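Lipolytic enzyme, G-D-S-L family (Bacteroides thetaiotaomicron, PDB 7BR2) metabolises the drug diltiazem as a serine esterase of the SGNH (GDSL) hydrolase family from a gut bacterium. Local coordinates at residues K154-E157 and T158-R161; S37-W40 and L41-T45. One frame throughout, in Å; residues are numbered along the deposited sequence.

Interaction 1: K154-E157 and T158-R161; sequences KKNE and TIKR
Asn156, on the first turn of helix 155-173, meets Ile159 and Lys160 on the next, and the buried half of the contact is built round its amide. With CG anti to the backbone N (chi1 -161°), the side chain swings to the carbonyl side and on toward the next turn. OD1 lies against the isoleucine, 3.7 Å from Ile159 CD1, the two side chains crossing at about a right angle. ND2 rests on the lysine's aliphatic shaft, 3.5 Å from Lys160 CD. Both ends of this buried amide are satisfied beyond the turn, OD1 by the backbone N of Tyr140 and ND2 by OD1 of Asn181, which fixes its rotation. Replacing this amide with an alanine is likely to leave Tyr140 N and Asn181 OD1 without their mates and to open a gap beside Ile159 and the shaft of Lys160. The backbone beneath is regular: Ile159 N donates to Lys155 O at 3.1 Å and Lys160 N to Asn156 O at 2.8 Å.

The opposite character appears where Glu157 and Lys160 run side by side, pointing the same way. The glutamate chain bends at chi2 (-50°), and OE1 stands 3.6 Å from Lys160 NZ, a long salt bridge on the solvent side, with Lys160 exposed. Arg161 N closes the turn on Glu157 O at 2.9 Å, while the Arg161 guanidinium leads away to a salt bridge with Glu107.

Lys154 occupies the N-cap position, so this is the N-terminal start of an α-helix, with an i to i+3 ion pair on its outer side. The helix is the crossover of the β-α-β unit from strand 131-136 to strand 176-179 in the SGNH-hydrolase domain.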
loop_
_atom_site.group_PDB
_atom_site.type_symbol
_atom_site.label_atom_id
_atom_site.label_comp_id
_atom_site.label_asym_id
_atom_site.label_seq_id
_atom_site.Cartn_x
_atom_site.Cartn_y
_atom_site.Cartn_z
ATOM N N LYS A 154 -25.616 5.258 7.806
ATOM C CA LYS A 154 -24.957 6.509 8.170
ATOM C C LYS A 154 -23.700 6.321 9.026
ATOM O O LYS A 154 -23.196 7.286 9.616
ATOM C CB LYS A 154 -25.942 7.476 8.830
ATOM C CG LYS A 154 -27.043 7.907 7.861
ATOM C CD LYS A 154 -26.361 8.694 6.745
ATOM C CE LYS A 154 -27.299 9.246 5.693
ATOM N NZ LYS A 154 -26.522 9.935 4.623
ATOM N N LYS A 155 -23.153 5.105 9.052
ATOM C CA LYS A 155 -21.933 4.841 9.806
ATOM C C LYS A 155 -20.749 5.622 9.230
ATOM O O LYS A 155 -19.932 6.195 9.980
ATOM C CB LYS A 155 -21.690 3.326 9.824
ATOM C CG LYS A 155 -20.270 2.865 10.059
ATOM C CD LYS A 155 -20.200 1.347 10.165
ATOM C CE LYS A 155 -18.763 0.848 10.319
ATOM N NZ LYS A 155 -18.134 1.272 11.593
ATOM N N ASN A 156 -20.671 5.718 7.903
ATOM C CA ASN A 156 -19.571 6.469 7.321
ATOM C C ASN A 156 -19.646 7.958 7.633
ATOM O O ASN A 156 -18.627 8.645 7.523
ATOM C CB ASN A 156 -19.500 6.283 5.812
ATOM C CG ASN A 156 -18.147 6.651 5.269
ATOM O OD1 ASN A 156 -17.137 6.138 5.738
ATOM N ND2 ASN A 156 -18.107 7.583 4.325
ATOM N N GLU A 157 -20.807 8.475 8.045
ATOM C CA GLU A 157 -20.877 9.887 8.421
ATOM C C GLU A 157 -20.180 10.141 9.754
ATOM O O GLU A 157 -19.491 11.156 9.920
ATOM C CB GLU A 157 -22.334 10.351 8.465
ATOM C CG GLU A 157 -23.120 10.040 7.181
ATOM C CD GLU A 157 -22.415 10.492 5.899
ATOM O OE1 GLU A 157 -21.889 11.624 5.865
ATOM O OE2 GLU A 157 -22.386 9.706 4.922
ATOM N N THR A 158 -20.342 9.229 10.718
ATOM C CA THR A 158 -19.556 9.316 11.945
ATOM C C THR A 158 -18.065 9.166 11.640
ATOM O O THR A 158 -17.224 9.890 12.202
ATOM C CB THR A 158 -20.026 8.251 12.935
ATOM O OG1 THR A 158 -21.406 8.467 13.252
ATOM C CG2 THR A 158 -19.207 8.276 14.230
ATOM N N ILE A 159 -17.724 8.246 10.727
ATOM C CA ILE A 159 -16.329 8.115 10.312
ATOM C C ILE A 159 -15.806 9.439 9.757
ATOM O O ILE A 159 -14.737 9.922 10.154
ATOM C CB ILE A 159 -16.177 6.972 9.294
ATOM C CG1 ILE A 159 -16.416 5.620 9.969
ATOM C CG2 ILE A 159 -14.813 6.995 8.661
ATOM C CD1 ILE A 159 -16.420 4.463 9.005
ATOM N N LYS A 160 -16.570 10.062 8.857
ATOM C CA LYS A 160 -16.152 11.328 8.265
ATOM C C LYS A 160 -16.015 12.427 9.312
ATOM O O LYS A 160 -15.147 13.297 9.187
ATOM C CB LYS A 160 -17.131 11.752 7.163
ATOM C CG LYS A 160 -16.910 11.033 5.837
ATOM C CD LYS A 160 -18.133 11.071 4.945
ATOM C CE LYS A 160 -18.429 12.482 4.458
ATOM N NZ LYS A 160 -19.484 12.484 3.391
ATOM N N ARG A 161 -16.869 12.422 10.338
ATOM C CA ARG A 161 -16.710 13.386 11.430
ATOM C C ARG A 161 -15.376 13.193 12.142
ATOM O O ARG A 161 -14.676 14.168 12.461
ATOM C CB ARG A 161 -17.856 13.253 12.429
ATOM C CG ARG A 161 -19.151 13.881 11.992
ATOM C CD ARG A 161 -20.175 13.793 13.112
ATOM N NE ARG A 161 -19.974 14.831 14.123
ATOM C CZ ARG A 161 -20.571 14.830 15.311
ATOM N NH1 ARG A 161 -21.397 13.837 15.634
ATOM N NH2 ARG A 161 -20.351 15.819 16.172
#

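Interaction 2: S37-W40 and L41-T45; sequences SFIW and LYYMT
Four successive i to i+4 backbone bonds join 37-40 to 41-45 within helix 35-46, the last running from Met44 N to Trp40 O at 2.8 Å. On the same flank, Met44 lays its methyl over one face of the Trp40 indole. Its CE sits 3.5 Å from the centroid of the five-membered ring and only 6° off the normal, a CH-pi contact. The SD is farther, 4.4 Å from that centroid, and adds a Met-aromatic component. The first torsion sets CG beside the backbone N (chi1 -62°), and the chain, extended from there, brings CE over the indole, while Trp40 NE1 hydrogen-bonds to Tyr435 OH. Elsewhere on the helix, Ile39 and Tyr43 lie side by side, with Ile39 CG2 4.0 Å from Tyr43 CE1; Ile39 O meets the edge of the phenol ring, whose OH hydrogen-bonds to Gln224 OE1. Thr45 grips Leu41 O twice, its N and its OG1 (2.9 Å from that oxygen) arriving from opposite faces of the carbonyl plane. Side chains paired i to i+4 are the usual neighbours along an α-helix; this one is buried against helices 210-223, 344-377 and 417-437.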
loop_
_atom_site.group_PDB
_atom_site.type_symbol
_atom_site.label_atom_id
_atom_site.label_comp_id
_atom_site.label_asym_id
_atom_site.label_seq_id
_atom_site.Cartn_x
_atom_site.Cartn_y
_atom_site.Cartn_z
ATOM N N SER A 37 2.373 -2.293 2.220
ATOM C CA SER A 37 3.296 -3.111 1.438
ATOM C C SER A 37 3.341 -2.651 -0.022
ATOM O O SER A 37 4.407 -2.636 -0.646
ATOM C CB SER A 37 2.896 -4.584 1.544
ATOM O OG SER A 37 3.861 -5.432 0.944
ATOM N N PHE A 38 2.195 -2.258 -0.577
ATOM C CA PHE A 38 2.156 -1.767 -1.954
ATOM C C PHE A 38 2.887 -0.429 -2.077
ATOM O O PHE A 38 3.582 -0.173 -3.072
ATOM C CB PHE A 38 0.693 -1.646 -2.396
ATOM C CG PHE A 38 -0.041 -2.976 -2.477
ATOM C CD1 PHE A 38 0.656 -4.173 -2.596
ATOM C CD2 PHE A 38 -1.434 -3.017 -2.441
ATOM C CE1 PHE A 38 -0.016 -5.382 -2.679
ATOM C CE2 PHE A 38 -2.116 -4.231 -2.510
ATOM C CZ PHE A 38 -1.408 -5.413 -2.641
ATOM N N ILE A 39 2.770 0.421 -1.055
ATOM C CA ILE A 39 3.500 1.692 -1.040
ATOM C C ILE A 39 5.009 1.452 -0.987
ATOM O O ILE A 39 5.794 2.076 -1.727
ATOM C CB ILE A 39 3.030 2.565 0.135
ATOM C CG1 ILE A 39 1.583 3.030 -0.055
ATOM C CG2 ILE A 39 3.940 3.767 0.290
ATOM C CD1 ILE A 39 0.960 3.660 1.227
ATOM N N TRP A 40 5.446 0.559 -0.091
ATOM C CA TRP A 40 6.864 0.218 -0.046
ATOM C C TRP A 40 7.317 -0.354 -1.385
ATOM O O TRP A 40 8.407 -0.026 -1.860
ATOM C CB TRP A 40 7.145 -0.762 1.098
ATOM C CG TRP A 40 8.592 -0.805 1.547
ATOM C CD1 TRP A 40 9.650 -0.124 1.005
ATOM C CD2 TRP A 40 9.133 -1.579 2.632
ATOM N NE1 TRP A 40 10.805 -0.429 1.680
ATOM C CE2 TRP A 40 10.518 -1.318 2.683
ATOM C CE3 TRP A 40 8.577 -2.472 3.564
ATOM C CZ2 TRP A 40 11.359 -1.916 3.634
ATOM C CZ3 TRP A 40 9.412 -3.066 4.506
ATOM C CH2 TRP A 40 10.788 -2.787 4.531
ATOM N N LEU A 41 6.483 -1.193 -2.016
ATOM C CA LEU A 41 6.819 -1.737 -3.330
ATOM C C LEU A 41 7.070 -0.622 -4.345
ATOM O O LEU A 41 7.988 -0.704 -5.177
ATOM C CB LEU A 41 5.687 -2.652 -3.806
ATOM C CG LEU A 41 5.868 -3.352 -5.154
ATOM C CD1 LEU A 41 7.126 -4.185 -5.126
ATOM C CD2 LEU A 41 4.642 -4.239 -5.463
ATOM N N TYR A 42 6.249 0.424 -4.301
ATOM C CA TYR A 42 6.510 1.572 -5.159
ATOM C C TYR A 42 7.894 2.152 -4.889
ATOM O O TYR A 42 8.675 2.387 -5.817
ATOM C CB TYR A 42 5.446 2.647 -4.962
ATOM C CG TYR A 42 5.657 3.840 -5.861
ATOM C CD1 TYR A 42 5.131 3.861 -7.144
ATOM C CD2 TYR A 42 6.379 4.949 -5.424
ATOM C CE1 TYR A 42 5.318 4.956 -7.973
ATOM C CE2 TYR A 42 6.566 6.047 -6.243
ATOM C CZ TYR A 42 6.034 6.044 -7.516
ATOM O OH TYR A 42 6.213 7.123 -8.341
ATOM N N TYR A 43 8.216 2.400 -3.617
ATOM C CA TYR A 43 9.527 2.998 -3.342
ATOM C C TYR A 43 10.671 2.051 -3.703
ATOM O O TYR A 43 11.738 2.508 -4.118
ATOM C CB TYR A 43 9.646 3.390 -1.869
ATOM C CG TYR A 43 8.998 4.704 -1.532
ATOM C CD1 TYR A 43 7.631 4.800 -1.320
ATOM C CD2 TYR A 43 9.758 5.864 -1.446
ATOM C CE1 TYR A 43 7.041 6.018 -1.016
ATOM C CE2 TYR A 43 9.184 7.078 -1.152
ATOM C CZ TYR A 43 7.826 7.155 -0.937
ATOM O OH TYR A 43 7.262 8.377 -0.628
ATOM N N MET A 44 10.442 0.733 -3.639
ATOM C CA MET A 44 11.510 -0.215 -3.926
ATOM C C MET A 44 11.806 -0.267 -5.414
ATOM O O MET A 44 12.954 -0.497 -5.809
ATOM C CB MET A 44 11.141 -1.634 -3.465
ATOM C CG MET A 44 10.884 -1.861 -1.966
ATOM S SD MET A 44 9.957 -3.398 -1.710
ATOM C CE MET A 44 10.256 -3.703 0.046
ATOM N N THR A 45 10.789 -0.080 -6.254
ATOM C CA THR A 45 11.022 -0.192 -7.688
ATOM C C THR A 45 11.282 1.148 -8.367
ATOM O O THR A 45 12.043 1.198 -9.335
ATOM C CB THR A 45 9.851 -0.911 -8.348
ATOM O OG1 THR A 45 8.635 -0.243 -7.989
ATOM C CG2 THR A 45 9.801 -2.330 -7.852
#

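How the interactions relate
Interactions 1 and 2 lie in series along the chain, both within the GDSL-like hydrolase domain, but do not touch: their centres are 30 Å apart and their nearest atoms about 18 Å. Each is a local contact along one helix of this α/β domain, whose parallel sheet has five strands. Interaction 2 lies deep, its centre about 7 Å from that of the chain, on helix 35-46 between strands 21-26 and 53-58 in sequence; interaction 1 lies about 23 Å from the chain centre, on the helix before edge strand 176-179. Ser28, His207 and Asp204 have geometry consistent with a catalytic triad; helix 35-46 starts seven residues after Ser28, the probable nucleophile.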